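Local coordinates for outer surface protein (Borrelia burgdorferi, PDB 5IZT), which is of unknown function but belongs to the PFam54_60 family of Borrelia surface proteins, which includes the complement factor H-binding protein BbCRASP-1, at residues A[255-259]-A[260-264]; A[280-283]-A[284-288]; A[293-296]-A[297-301]. All coordinates share one frame; numbering follows the deposited sequence.

Contact 1 of 3, residues A[255-259]-A[260-264]; sequences LMDFD and QYKIE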
ATOM      1  N   LEU A 255       1.537  -4.991   0.675  1.00 14.60           N
ATOM      2  CA  LEU A 255       2.114  -3.748   1.174  1.00 14.86           C
ATOM      3  C   LEU A 255       3.344  -4.014   2.037  1.00 20.42           C
ATOM      4  O   LEU A 255       4.314  -3.238   2.011  1.00 17.78           O
ATOM      5  CB  LEU A 255       1.054  -2.988   1.979  1.00 13.87           C
ATOM      6  CG  LEU A 255       1.512  -1.745   2.730  1.00 14.13           C
ATOM      7  CD1 LEU A 255       2.029  -0.668   1.762  1.00 16.52           C
ATOM      8  CD2 LEU A 255       0.339  -1.237   3.583  1.00 24.22           C
ATOM      9  N   MET A 256       3.311  -5.103   2.808  1.00 18.91           N
ATOM     10  CA  MET A 256       4.411  -5.555   3.651  1.00 17.44           C
ATOM     11  C   MET A 256       5.371  -6.482   2.917  1.00 18.03           C
ATOM     12  O   MET A 256       6.165  -7.183   3.564  1.00 16.16           O
ATOM     13  CB  MET A 256       3.846  -6.257   4.894  1.00 15.91           C
ATOM     14  CG  MET A 256       2.820  -5.407   5.581  1.00 24.01           C
ATOM     15  SD  MET A 256       3.685  -4.051   6.388  1.00 29.95           S
ATOM     16  CE  MET A 256       4.170  -4.901   7.886  1.00 36.34           C
ATOM     17  N   ASP A 257       5.311  -6.510   1.578  1.00 16.48           N
ATOM     18  CA  ASP A 257       6.231  -7.285   0.735  1.00 18.06           C
ATOM     19  C   ASP A 257       6.218  -8.780   1.056  1.00 17.94           C
ATOM     20  O   ASP A 257       7.233  -9.475   0.910  1.00 19.32           O
ATOM     21  CB  ASP A 257       7.644  -6.712   0.813  1.00 22.24           C
ATOM     22  CG  ASP A 257       7.722  -5.304   0.224  1.00 28.98           C
ATOM     23  OD1 ASP A 257       7.180  -5.082  -0.879  1.00 27.66           O
ATOM     24  OD2 ASP A 257       8.317  -4.419   0.859  1.00 27.38           O
ATOM     25  N   PHE A 258       5.054  -9.279   1.465  1.00 23.00           N
ATOM     26  CA  PHE A 258       4.860 -10.696   1.789  1.00 25.77           C
ATOM     27  C   PHE A 258       5.932 -11.204   2.754  1.00 23.57           C
ATOM     28  O   PHE A 258       6.370 -12.353   2.676  1.00 22.68           O
ATOM     29  CB  PHE A 258       4.800 -11.533   0.511  1.00 17.89           C
ATOM     30  CG  PHE A 258       3.674 -11.127  -0.411  1.00 17.57           C
ATOM     31  CD1 PHE A 258       2.358 -11.453  -0.113  1.00 19.35           C
ATOM     32  CD2 PHE A 258       3.934 -10.381  -1.541  1.00 20.99           C
ATOM     33  CE1 PHE A 258       1.320 -11.052  -0.951  1.00 21.37           C
ATOM     34  CE2 PHE A 258       2.908  -9.980  -2.384  1.00 25.31           C
ATOM     35  CZ  PHE A 258       1.606 -10.300  -2.092  1.00 17.62           C
ATOM     36  N   ASP A 259       6.337 -10.342   3.692  1.00 19.16           N
ATOM     37  CA  ASP A 259       7.335 -10.670   4.721  1.00 20.08           C
ATOM     38  C   ASP A 259       6.599 -11.236   5.936  1.00 23.38           C
ATOM     39  O   ASP A 259       6.011 -10.488   6.721  1.00 17.72           O
ATOM     40  CB  ASP A 259       8.145  -9.423   5.066  1.00 18.08           C
ATOM     41  CG  ASP A 259       9.293  -9.679   6.057  1.00 29.17           C
ATOM     42  OD1 ASP A 259       9.168 -10.482   6.993  1.00 23.80           O
ATOM     43  OD2 ASP A 259      10.334  -9.009   5.933  1.00 32.17           O
ATOM     44  N   GLN A 260       6.650 -12.559   6.107  1.00 17.43           N
ATOM     45  CA  GLN A 260       5.895 -13.207   7.180  0.61 16.83           C
ATOM     46  C   GLN A 260       6.265 -12.636   8.542  1.00 16.67           C
ATOM     47  O   GLN A 260       5.395 -12.379   9.384  1.00 16.66           O
ATOM     48  CB  GLN A 260       6.151 -14.716   7.155  0.61 22.74           C
ATOM     49  CG  GLN A 260       5.522 -15.471   8.328  0.61 25.84           C
ATOM     50  CD  GLN A 260       6.156 -16.850   8.575  0.61 31.99           C
ATOM     51  OE1 GLN A 260       7.382 -17.007   8.579  0.61 22.16           O
ATOM     52  NE2 GLN A 260       5.310 -17.854   8.789  0.61 33.97           N
ATOM     53  N   TYR A 261       7.560 -12.433   8.780  1.00 18.09           N
ATOM     54  CA  TYR A 261       7.996 -11.890  10.072  1.00 19.22           C
ATOM     55  C   TYR A 261       7.340 -10.552  10.371  1.00 20.18           C
ATOM     56  O   TYR A 261       6.765 -10.353  11.452  1.00 16.08           O
ATOM     57  CB  TYR A 261       9.509 -11.721  10.087  1.00 20.41           C
ATOM     58  CG  TYR A 261      10.011 -11.181  11.405  1.00 21.29           C
ATOM     59  CD1 TYR A 261      10.032 -11.974  12.550  1.00 21.96           C
ATOM     60  CD2 TYR A 261      10.378  -9.842  11.525  1.00 30.09           C
ATOM     61  CE1 TYR A 261      10.499 -11.469  13.754  1.00 35.18           C
ATOM     62  CE2 TYR A 261      10.824  -9.320  12.727  1.00 31.04           C
ATOM     63  CZ  TYR A 261      10.876 -10.134  13.838  1.00 37.07           C
ATOM     64  OH  TYR A 261      11.310  -9.614  15.037  1.00 41.70           O
ATOM     65  N   LYS A 262       7.450  -9.592   9.438  1.00 17.66           N
ATOM     66  CA  LYS A 262       6.906  -8.257   9.686  0.51 16.61           C
ATOM     67  C   LYS A 262       5.392  -8.287   9.831  1.00 14.59           C
ATOM     68  O   LYS A 262       4.828  -7.573  10.661  1.00 19.01           O
ATOM     69  CB  LYS A 262       7.295  -7.297   8.556  0.51 17.86           C
ATOM     70  CG  LYS A 262       8.786  -7.151   8.324  0.51 24.86           C
ATOM     71  CD  LYS A 262       9.104  -5.981   7.379  0.51 27.76           C
ATOM     72  CE  LYS A 262       8.179  -5.937   6.159  0.51 24.28           C
ATOM     73  NZ  LYS A 262       8.720  -5.024   5.093  0.51 24.04           N
ATOM     74  N   ILE A 263       4.710  -9.094   9.008  1.00 15.62           N
ATOM     75  CA  ILE A 263       3.254  -9.174   9.103  1.00 11.87           C
ATOM     76  C   ILE A 263       2.833  -9.766  10.448  1.00 12.30           C
ATOM     77  O   ILE A 263       1.875  -9.283  11.080  1.00 15.50           O
ATOM     78  CB  ILE A 263       2.686  -9.971   7.913  1.00 14.67           C
ATOM     79  CG1 ILE A 263       3.003  -9.260   6.589  1.00 12.98           C
ATOM     80  CG2 ILE A 263       1.157 -10.188   8.043  1.00 18.04           C
ATOM     81  CD1 ILE A 263       2.792 -10.179   5.374  1.00 12.98           C
ATOM     82  N   GLU A 264       3.538 -10.804  10.910  1.00 17.03           N
ATOM     83  CA  GLU A 264       3.212 -11.371  12.216  0.50 17.09           C
ATOM     84  C   GLU A 264       3.460 -10.364  13.332  1.00 16.51           C
ATOM     85  O   GLU A 264       2.669 -10.281  14.280  1.00 17.99           O
ATOM     86  CB  GLU A 264       4.013 -12.653  12.465  0.50 17.30           C
ATOM     87  CG  GLU A 264       3.715 -13.336  13.799  0.50 21.16           C
ATOM     88  CD  GLU A 264       2.361 -14.049  13.837  0.50 24.02           C
ATOM     89  OE1 GLU A 264       1.810 -14.242  14.949  0.50 18.43           O
ATOM     90  OE2 GLU A 264       1.853 -14.424  12.767  0.50 14.75           O
TER
HETATM   91  O   HOH W   1      10.718  -7.383   3.457  1.00 35.53           O

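Contact 2 of 3, residues A[280-283]-A[284-288]; sequences HSLI and RELMI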
ATOM      1  N   HIS A 280     -10.086   0.649  19.208  1.00 13.62           N
ATOM      2  CA  HIS A 280     -10.529   0.049  17.951  1.00 13.25           C
ATOM      3  C   HIS A 280     -10.574   1.063  16.806  1.00 19.08           C
ATOM      4  O   HIS A 280     -10.253   0.712  15.666  1.00 14.73           O
ATOM      5  CB  HIS A 280     -11.888  -0.627  18.159  1.00 14.15           C
ATOM      6  CG  HIS A 280     -11.804  -1.848  19.018  1.00 13.94           C
ATOM      7  ND1 HIS A 280     -12.895  -2.632  19.332  1.00 14.84           N
ATOM      8  CD2 HIS A 280     -10.735  -2.419  19.634  1.00 14.20           C
ATOM      9  CE1 HIS A 280     -12.505  -3.636  20.101  1.00 14.55           C
ATOM     10  NE2 HIS A 280     -11.200  -3.523  20.307  1.00 15.11           N
ATOM     11  N   SER A 281     -10.924   2.325  17.071  1.00 21.10           N
ATOM     12  CA  SER A 281     -10.929   3.305  15.982  0.53 17.33           C
ATOM     13  C   SER A 281      -9.523   3.549  15.455  1.00 17.56           C
ATOM     14  O   SER A 281      -9.332   3.765  14.251  1.00 17.73           O
ATOM     15  CB  SER A 281     -11.570   4.615  16.444  0.53 22.39           C
ATOM     16  OG  SER A 281     -12.909   4.403  16.872  0.53 24.28           O
ATOM     17  N   LEU A 282      -8.521   3.527  16.342  1.00 17.79           N
ATOM     18  CA  LEU A 282      -7.141   3.679  15.902  1.00 16.79           C
ATOM     19  C   LEU A 282      -6.728   2.523  15.001  1.00 11.93           C
ATOM     20  O   LEU A 282      -6.099   2.724  13.960  1.00 12.10           O
ATOM     21  CB  LEU A 282      -6.210   3.758  17.113  1.00 16.36           C
ATOM     22  CG  LEU A 282      -4.711   3.602  16.812  1.00 20.99           C
ATOM     23  CD1 LEU A 282      -4.188   4.731  15.931  1.00 21.51           C
ATOM     24  CD2 LEU A 282      -3.877   3.480  18.111  1.00 16.36           C
ATOM     25  N   ILE A 283      -7.065   1.300  15.401  1.00 15.30           N
ATOM     26  CA  ILE A 283      -6.742   0.127  14.595  1.00 16.46           C
ATOM     27  C   ILE A 283      -7.368   0.244  13.211  1.00 16.68           C
ATOM     28  O   ILE A 283      -6.717  -0.048  12.194  1.00 13.48           O
ATOM     29  CB  ILE A 283      -7.208  -1.158  15.312  1.00 13.14           C
ATOM     30  CG1 ILE A 283      -6.460  -1.363  16.622  1.00 10.83           C
ATOM     31  CG2 ILE A 283      -6.980  -2.386  14.425  1.00 13.64           C
ATOM     32  CD1 ILE A 283      -7.053  -2.555  17.467  1.00 12.61           C
ATOM     33  N   ARG A 284      -8.636   0.671  13.149  1.00 13.43           N
ATOM     34  CA  ARG A 284      -9.290   0.892  11.858  1.00 15.90           C
ATOM     35  C   ARG A 284      -8.512   1.896  11.006  1.00 16.15           C
ATOM     36  O   ARG A 284      -8.227   1.635   9.830  1.00 14.86           O
ATOM     37  CB  ARG A 284     -10.731   1.381  12.061  1.00 18.80           C
ATOM     38  CG  ARG A 284     -11.711   0.310  12.545  1.00 17.55           C
ATOM     39  CD  ARG A 284     -13.157   0.811  12.607  1.00 22.45           C
ATOM     40  NE  ARG A 284     -14.046  -0.266  13.046  1.00 25.94           N
ATOM     41  CZ  ARG A 284     -14.671  -0.294  14.221  1.00 38.73           C
ATOM     42  NH1 ARG A 284     -14.523   0.707  15.080  1.00 36.73           N
ATOM     43  NH2 ARG A 284     -15.461  -1.316  14.527  1.00 36.80           N
ATOM     44  N   GLU A 285      -8.188   3.066  11.575  1.00 17.30           N
ATOM     45  CA  GLU A 285      -7.456   4.080  10.813  1.00 13.75           C
ATOM     46  C   GLU A 285      -6.106   3.548  10.331  1.00 13.17           C
ATOM     47  O   GLU A 285      -5.690   3.846   9.205  1.00 15.12           O
ATOM     48  CB  GLU A 285      -7.244   5.353  11.636  1.00 16.35           C
ATOM     49  CG  GLU A 285      -8.510   6.118  12.038  1.00 15.85           C
ATOM     50  CD  GLU A 285      -8.190   7.499  12.642  1.00 30.48           C
ATOM     51  OE1 GLU A 285      -7.853   7.587  13.841  1.00 32.45           O
ATOM     52  OE2 GLU A 285      -8.239   8.503  11.891  1.00 35.02           O
ATOM     53  N   LEU A 286      -5.387   2.792  11.173  1.00 13.51           N
ATOM     54  CA  LEU A 286      -4.088   2.262  10.753  1.00 16.06           C
ATOM     55  C   LEU A 286      -4.244   1.321   9.572  1.00 17.93           C
ATOM     56  O   LEU A 286      -3.527   1.440   8.569  1.00 14.70           O
ATOM     57  CB  LEU A 286      -3.376   1.530  11.901  1.00 10.90           C
ATOM     58  CG  LEU A 286      -2.927   2.417  13.070  1.00 15.84           C
ATOM     59  CD1 LEU A 286      -2.532   1.533  14.246  1.00 14.38           C
ATOM     60  CD2 LEU A 286      -1.766   3.307  12.640  1.00 20.85           C
ATOM     61  N   MET A 287      -5.169   0.362   9.678  1.00 14.09           N
ATOM     62  CA  MET A 287      -5.315  -0.619   8.605  0.72 13.03           C
ATOM     63  C   MET A 287      -5.876   0.025   7.342  1.00 15.97           C
ATOM     64  O   MET A 287      -5.443  -0.303   6.229  1.00 12.82           O
ATOM     65  CB  MET A 287      -6.204  -1.782   9.052  0.72 15.58           C
ATOM     66  CG  MET A 287      -6.382  -2.837   7.950  0.72 16.36           C
ATOM     67  SD  MET A 287      -4.819  -3.559   7.363  0.72 14.82           S
ATOM     68  CE  MET A 287      -4.275  -4.466   8.820  0.72 18.23           C
ATOM     69  N   ILE A 288      -6.835   0.944   7.488  1.00 12.86           N
ATOM     70  CA  ILE A 288      -7.370   1.628   6.311  1.00 11.33           C
ATOM     71  C   ILE A 288      -6.260   2.399   5.599  1.00 14.75           C
ATOM     72  O   ILE A 288      -6.217   2.449   4.362  1.00 13.06           O
ATOM     73  CB  ILE A 288      -8.543   2.550   6.707  1.00 16.13           C
ATOM     74  CG1 ILE A 288      -9.801   1.733   7.001  1.00 16.58           C
ATOM     75  CG2 ILE A 288      -8.817   3.602   5.606  1.00 24.34           C
ATOM     76  CD1 ILE A 288     -10.937   2.547   7.624  1.00 20.33           C
TER
HETATM   77  O   HOH W   2     -14.503   3.868  14.402  1.00 52.06           O

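Contact 3 of 3, residues A[293-296]-A[297-301]; sequences TQIS and FELAL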
ATOM      1  N   THR A 293      -3.263   2.698   0.776  1.00 15.02           N
ATOM      2  CA  THR A 293      -1.981   2.937   0.130  1.00 16.00           C
ATOM      3  C   THR A 293      -1.723   1.904  -0.960  1.00 16.22           C
ATOM      4  O   THR A 293      -1.333   2.250  -2.084  1.00 14.17           O
ATOM      5  CB  THR A 293      -0.859   2.896   1.161  1.00 18.31           C
ATOM      6  OG1 THR A 293      -0.998   3.988   2.056  1.00 16.01           O
ATOM      7  CG2 THR A 293       0.524   2.977   0.492  1.00 16.13           C
ATOM      8  N   GLN A 294      -1.897   0.627  -0.634  1.00 11.54           N
ATOM      9  CA  GLN A 294      -1.594  -0.411  -1.615  1.00 18.00           C
ATOM     10  C   GLN A 294      -2.610  -0.403  -2.751  1.00 20.68           C
ATOM     11  O   GLN A 294      -2.253  -0.616  -3.916  1.00 16.78           O
ATOM     12  CB  GLN A 294      -1.549  -1.784  -0.939  1.00 13.40           C
ATOM     13  CG  GLN A 294      -1.106  -2.925  -1.874  1.00 11.46           C
ATOM     14  CD  GLN A 294       0.348  -2.807  -2.294  1.00 17.85           C
ATOM     15  OE1 GLN A 294       1.137  -2.129  -1.639  1.00 18.49           O
ATOM     16  NE2 GLN A 294       0.708  -3.468  -3.393  1.00 17.59           N
ATOM     17  N   ILE A 295      -3.885  -0.152  -2.436  1.00 11.76           N
ATOM     18  CA  ILE A 295      -4.903  -0.181  -3.476  1.00 16.86           C
ATOM     19  C   ILE A 295      -4.641   0.929  -4.483  1.00 12.86           C
ATOM     20  O   ILE A 295      -4.656   0.701  -5.700  1.00 18.13           O
ATOM     21  CB  ILE A 295      -6.303  -0.061  -2.857  1.00 19.94           C
ATOM     22  CG1 ILE A 295      -6.634  -1.353  -2.081  1.00 19.88           C
ATOM     23  CG2 ILE A 295      -7.325   0.238  -3.955  1.00 21.14           C
ATOM     24  CD1 ILE A 295      -7.882  -1.258  -1.191  1.00 23.09           C
ATOM     25  N   SER A 296      -4.405   2.148  -3.991  1.00 14.40           N
ATOM     26  CA  SER A 296      -4.126   3.262  -4.902  1.00 15.97           C
ATOM     27  C   SER A 296      -2.847   3.029  -5.684  1.00 17.53           C
ATOM     28  O   SER A 296      -2.766   3.388  -6.863  1.00 14.43           O
ATOM     29  CB  SER A 296      -4.018   4.580  -4.140  1.00 16.51           C
ATOM     30  OG  SER A 296      -5.282   5.017  -3.657  1.00 15.17           O
ATOM     31  N   PHE A 297      -1.816   2.502  -5.019  1.00 15.70           N
ATOM     32  CA  PHE A 297      -0.550   2.188  -5.688  1.00 16.81           C
ATOM     33  C   PHE A 297      -0.775   1.266  -6.883  1.00 19.71           C
ATOM     34  O   PHE A 297      -0.294   1.537  -7.992  1.00 17.99           O
ATOM     35  CB  PHE A 297       0.413   1.557  -4.671  1.00 14.91           C
ATOM     36  CG  PHE A 297       1.708   1.084  -5.250  1.00 17.82           C
ATOM     37  CD1 PHE A 297       2.730   1.990  -5.538  1.00 23.18           C
ATOM     38  CD2 PHE A 297       1.925  -0.254  -5.485  1.00 15.87           C
ATOM     39  CE1 PHE A 297       3.945   1.548  -6.054  1.00 25.00           C
ATOM     40  CE2 PHE A 297       3.146  -0.708  -6.012  1.00 20.29           C
ATOM     41  CZ  PHE A 297       4.146   0.198  -6.305  1.00 23.57           C
ATOM     42  N   GLU A 298      -1.524   0.176  -6.687  1.00 16.03           N
ATOM     43  CA  GLU A 298      -1.738  -0.769  -7.784  1.00 14.35           C
ATOM     44  C   GLU A 298      -2.574  -0.156  -8.905  1.00 19.25           C
ATOM     45  O   GLU A 298      -2.335  -0.431 -10.092  1.00 17.97           O
ATOM     46  CB  GLU A 298      -2.397  -2.050  -7.249  1.00 18.11           C
ATOM     47  CG  GLU A 298      -1.467  -2.873  -6.357  1.00 19.38           C
ATOM     48  CD  GLU A 298      -2.101  -4.158  -5.827  1.00 26.51           C
ATOM     49  OE1 GLU A 298      -3.153  -4.589  -6.349  1.00 30.52           O
ATOM     50  OE2 GLU A 298      -1.537  -4.731  -4.868  1.00 21.11           O
ATOM     51  N   LEU A 299      -3.591   0.637  -8.559  1.00 21.87           N
ATOM     52  CA  LEU A 299      -4.387   1.296  -9.594  1.00 19.52           C
ATOM     53  C   LEU A 299      -3.542   2.303 -10.380  1.00 14.10           C
ATOM     54  O   LEU A 299      -3.717   2.465 -11.594  1.00 18.74           O
ATOM     55  CB  LEU A 299      -5.609   1.980  -8.967  1.00 17.82           C
ATOM     56  CG  LEU A 299      -6.739   1.094  -8.422  1.00 20.81           C
ATOM     57  CD1 LEU A 299      -7.683   1.922  -7.591  1.00 30.21           C
ATOM     58  CD2 LEU A 299      -7.508   0.412  -9.568  1.00 19.54           C
ATOM     59  N   ALA A 300      -2.609   2.972  -9.703  1.00 16.90           N
ATOM     60  CA  ALA A 300      -1.761   3.958 -10.367  1.00 19.33           C
ATOM     61  C   ALA A 300      -0.803   3.292 -11.343  1.00 22.07           C
ATOM     62  O   ALA A 300      -0.525   3.836 -12.421  1.00 16.41           O
ATOM     63  CB  ALA A 300      -0.998   4.779  -9.321  1.00 16.05           C
ATOM     64  N   LEU A 301      -0.282   2.117 -10.992  1.00 15.02           N
ATOM     65  CA  LEU A 301       0.567   1.400 -11.941  1.00 18.18           C
ATOM     66  C   LEU A 301      -0.178   1.129 -13.242  1.00 23.40           C
ATOM     67  O   LEU A 301       0.312   1.453 -14.328  1.00 23.74           O
ATOM     68  CB  LEU A 301       1.062   0.091 -11.320  1.00 17.84           C
ATOM     69  CG  LEU A 301       1.962   0.226 -10.090  1.00 19.82           C
ATOM     70  CD1 LEU A 301       2.207  -1.172  -9.549  1.00 21.99           C
ATOM     71  CD2 LEU A 301       3.294   0.927 -10.414  1.00 17.92           C
TER

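Contact 1 of 3, residues A[255-259]-A[260-264]
Asp259 reaches forward over the first turn of helix 260-274 and takes the backbone N-H of Lys262 on its OD1, at 3.1 Å from Lys262 N. The bond is nearly straight at the hydrogen (167°), yet the donor lies above the carboxylate plane, 60° out of it. With CG anti to the backbone N (chi1 -176°), the carboxylate lies over the start of the helix, where the helix dipole would be expected to stabilise its negative charge. In one of its two conformers, the Lys262 side chain passes the carboxylate at about a right angle, Lys262 CG 3.4 Å from Asp259 OD2 and Lys262 CE 3.5 Å from Met256 O. There a water donating to Asp259 OD2 (3.0 Å) accepts only a weak, doubtful bond from Lys262 NZ. On the buried side, Met256 CB packs on Ile263 CG1 at 3.5 Å, with Trp346 touching Met256 and Tyr253 touching Ile263. Asp257 turns its carboxylate to a salt bridge with Arg343. Ile263 N to Asp259 O (3.0 Å) closes the first helical turn, making Asp259 a classic aspartate N-cap that follows directly on the Schellman motif, with Asp257 at C-prime, ending helix 243-255.

Contact 2 of 3, residues A[280-283]-A[284-288]
Leu282 overlaps Leu286 one turn further along helix 280-316: its CD1 lies 3.9 Å from Leu286 CG, and the two side chains run at a slant to each other. The first torsions differ, Leu282 CG standing anti to the backbone N (chi1 167°) and Leu286 CG anti to the carbonyl carbon (chi1 -67°), which draws the Leu286 branch back toward the preceding turn, its CG 3.3 Å from Leu282 O. That same oxygen accepts Leu286 N at 2.9 Å. The pair faces helix 366-395, Leu282 on Ala370 and Leu286 on Leu378 and Met381. On another flank Arg284 stretches out from CG to NE, its CG 3.5 Å from His280 O. In one of two Ser281 conformers, Ser281 OG lies at the guanidinium edge, and a water 3.0 Å from Ser281 OG takes a weak bond from Arg284 NH1; Arg284 NE is held by Leu220 O. Glu285 packs CG on Ser281 O (3.3 Å) and sends OE2 to Gln382. Four successive i to i+4 backbone bonds establish the alpha-helix; buried Leu282, Ile283 and Leu286 against more exposed Ser281, Arg284 and Glu285 make its start amphipathic.

Contact 3 of 3, residues A[293-296]-A[297-301]
Four consecutive i to i+4 backbone bonds, from Phe297 N to Thr293 O (3.0 Å) through Ala300 N to Ser296 O (2.9 Å), define an unbroken alpha-helix here. Gln294 and Glu298 are joined a second time, side chain to side chain: Gln294 NE2 donates to Glu298 OE2 at 3.0 Å with an N-H...O angle of 168°. The oxygen lies in the amide plane of Gln294 and receives the hydrogen on its anti lone pair, the one turned away from OE1. The amide and carboxylate planes stand 79° apart, far from parallel, so this is a bonded meeting and not a stack. The torsions explain the reach: Gln294 has CG anti to its own N and a bend at chi2 (68°) that swings the amide along the helix, while Glu298 comes back with CG anti to the carbonyl carbon, placing that CG 3.4 Å from Gln294 O. Outside partners fix both ends, Arg343 NE on Gln294 OE1 and Lys251 NZ on Glu298 OE1, so the amide is gripped at its oxygen and its nitrogen, which settles its rotation. On an adjoining strip Ile295 and Leu299 lie side by side and point the same way, CG2 of Ile295 4.0 Å from CD1 of Leu299. Phe297 sets CB 3.2 Å from Thr293 O and carries its ring away from the preceding turn to a cation-pi contact with Arg343, which therefore serves both Gln294 and Phe297. Ser296 OG bonds Arg385. This stretch of helix 280-316 is packed on several sides: helix 322-359 meets Phe297, Ala300 and Leu301, helix 366-395 meets Ser296 and Leu299, and the end of helix 243-255 meets Thr293 and Gln294.

How the contacts relate
Contact 3 is the most central, its centre about 7 Å from that of the chain, against about 12 Å for contact 1 and about 15 Å for contact 2, and most of its touching residues are buried; the other two are partly buried. Contacts 2 and 3 both lie on helix 280-316, whereas contact 1 joins the end of helix 243-255 to helix 260-274. Contact 1 touches contact 3 through Leu255, whose CA is 3.4 Å from Gln294 OE1, and Arg343 pairs with Asp257 of contact 1 and with Gln294 of contact 3. Chemistry follows place: a capping carboxylate at a helix start, leucine packing with a water-joined polar edge in contact 2, and a directly bonded amide–carboxylate pair in contact 3.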